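Local coordinates for protein ADP-ribose pyrophosphatase MutT (Rickettsia felis, PDB 4KYX) that probably hydrolyses nucleoside diphosphate derivatives as a magnesium-dependent Nudix pyrophosphatase, perhaps including oxidised guanine nucleotides such as 8-oxo-dGTP, at residues Q75-T80 and K134-K139. Sequence-based numbering, arbitrary orientation. Where two conformers were deposited one is given.
Sequences QFIAVT and KRLIEK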
# COMPACT_ATOMS: atom_id res chain seq x y z
N GLN A 75 9.65 -1.22 -10.65
CA GLN A 75 8.31 -1.57 -11.05
C GLN A 75 7.47 -2.05 -9.89
O GLN A 75 7.86 -2.91 -9.13
CB GLN A 75 8.31 -2.64 -12.14
CG GLN A 75 9.01 -2.25 -13.42
CD GLN A 75 8.39 -1.03 -14.10
OE1 GLN A 75 7.18 -1.00 -14.43
NE2 GLN A 75 9.21 0.02 -14.30
N PHE A 76 6.29 -1.50 -9.75
CA PHE A 76 5.36 -1.87 -8.65
C PHE A 76 4.89 -3.30 -8.83
O PHE A 76 4.44 -3.68 -9.91
CB PHE A 76 4.23 -0.85 -8.68
CG PHE A 76 3.33 -0.87 -7.51
CD1 PHE A 76 2.33 -1.81 -7.41
CD2 PHE A 76 3.42 0.09 -6.56
CE1 PHE A 76 1.45 -1.81 -6.32
CE2 PHE A 76 2.56 0.12 -5.49
CZ PHE A 76 1.58 -0.85 -5.36
N ILE A 77 5.03 -4.15 -7.82
CA ILE A 77 4.69 -5.58 -7.91
C ILE A 77 3.50 -5.99 -7.02
O ILE A 77 2.69 -6.80 -7.40
CB ILE A 77 5.88 -6.49 -7.48
CG1 ILE A 77 7.07 -6.36 -8.45
CG2 ILE A 77 5.46 -7.96 -7.35
CD1 ILE A 77 6.81 -6.76 -9.89
N ALA A 78 3.46 -5.46 -5.81
CA ALA A 78 2.53 -6.03 -4.83
C ALA A 78 2.35 -5.19 -3.58
O ALA A 78 3.15 -4.33 -3.28
CB ALA A 78 2.97 -7.42 -4.46
N VAL A 79 1.22 -5.41 -2.91
CA VAL A 79 0.96 -4.84 -1.59
C VAL A 79 0.63 -5.96 -0.65
O VAL A 79 -0.16 -6.87 -0.97
CB VAL A 79 -0.27 -3.89 -1.56
CG1 VAL A 79 -0.41 -3.27 -0.17
CG2 VAL A 79 -0.14 -2.79 -2.62
N THR A 80 1.19 -5.87 0.55
CA THR A 80 0.85 -6.78 1.63
C THR A 80 0.47 -5.98 2.82
O THR A 80 0.93 -4.87 2.98
CB THR A 80 2.01 -7.72 2.02
OG1 THR A 80 3.13 -6.92 2.42
CG2 THR A 80 2.45 -8.59 0.88
N LYS A 134 7.48 -13.65 2.50
CA LYS A 134 6.83 -14.95 2.50
C LYS A 134 5.44 -14.85 1.86
O LYS A 134 5.09 -15.67 1.01
CB LYS A 134 6.74 -15.53 3.93
CG LYS A 134 6.26 -16.99 4.04
CD LYS A 134 7.31 -17.95 3.48
CE LYS A 134 7.13 -19.43 3.84
NZ LYS A 134 8.27 -20.16 3.24
N ARG A 135 4.68 -13.85 2.28
CA ARG A 135 3.35 -13.62 1.73
C ARG A 135 3.38 -13.36 0.24
O ARG A 135 2.55 -13.88 -0.53
CB ARG A 135 2.62 -12.49 2.48
CG ARG A 135 2.21 -12.94 3.87
CD ARG A 135 1.21 -12.05 4.55
NE ARG A 135 0.22 -12.93 5.10
CZ ARG A 135 -1.08 -12.99 4.80
NH1 ARG A 135 -1.80 -13.94 5.36
NH2 ARG A 135 -1.67 -12.08 4.00
N LEU A 136 4.33 -12.52 -0.17
CA LEU A 136 4.50 -12.28 -1.56
C LEU A 136 4.82 -13.56 -2.35
O LEU A 136 4.20 -13.87 -3.38
CB LEU A 136 5.59 -11.24 -1.74
CG LEU A 136 5.97 -11.03 -3.19
CD1 LEU A 136 4.76 -10.49 -3.92
CD2 LEU A 136 7.14 -10.10 -3.37
N ILE A 137 5.81 -14.31 -1.88
CA ILE A 137 6.20 -15.55 -2.57
C ILE A 137 5.05 -16.59 -2.69
O ILE A 137 4.88 -17.20 -3.72
CB ILE A 137 7.47 -16.16 -1.94
CG1 ILE A 137 8.59 -15.17 -2.06
CG2 ILE A 137 7.80 -17.50 -2.59
CD1 ILE A 137 8.85 -14.68 -3.47
N GLU A 138 4.22 -16.69 -1.66
CA GLU A 138 3.13 -17.66 -1.66
C GLU A 138 1.86 -17.01 -2.16
O GLU A 138 0.77 -17.54 -2.00
CB GLU A 138 2.96 -18.23 -0.27
CG GLU A 138 4.27 -18.78 0.32
CD GLU A 138 4.80 -20.05 -0.35
OE1 GLU A 138 4.11 -20.63 -1.20
OE2 GLU A 138 5.92 -20.49 -0.01
N LYS A 139 2.02 -15.86 -2.80
CA LYS A 139 0.92 -15.06 -3.35
C LYS A 139 -0.27 -14.79 -2.39
O LYS A 139 -1.42 -14.68 -2.84
CB LYS A 139 0.38 -15.73 -4.61
CG LYS A 139 1.41 -16.10 -5.65
CD LYS A 139 0.68 -16.50 -6.94
CE LYS A 139 1.51 -17.40 -7.83
NZ LYS A 139 2.73 -16.69 -8.28
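L136 meets A78 where the short helix 131-137 lies against strand 75-84 of the mixed sheet in this Nudix fold, and the tight part of the contact is carried by one methyl pair: L136 CD1 sits 3.6 Å from A78 CB. The leucine reaches the strand because its CG is anti to the backbone N (chi1 173°), which carries the branched end closer to the sheet than the first bond alone suggests. A classic beta bulge shapes the other surface. I77 and A78 both pair with F95, and with psi of I77 at -42° both CB atoms point to the helix. CG1 and CD1 of I77 then turn away, and in one of its two conformers CG2 lies 4.3 Å from L136 CD1, a less certain contact. L143 touches I77, A78 and L136, closing this buried apolar cluster from strand 142-143, while V79 points away and packs on V79 of the second subunit.

The contact is looser toward R135, which is partly exposed. There CG2 of T80 comes alongside the aliphatic base of the arginine, 4.2 Å from R135 CB, and the T80 hydroxyl is hydrogen-bonded to D82. R135 NE makes a long, weak ion pair with D82. The helix ends just beyond in a Schellman motif, with K139 at positive phi (50°) and K139 N hydrogen-bonded to L136 O at 3.0 Å.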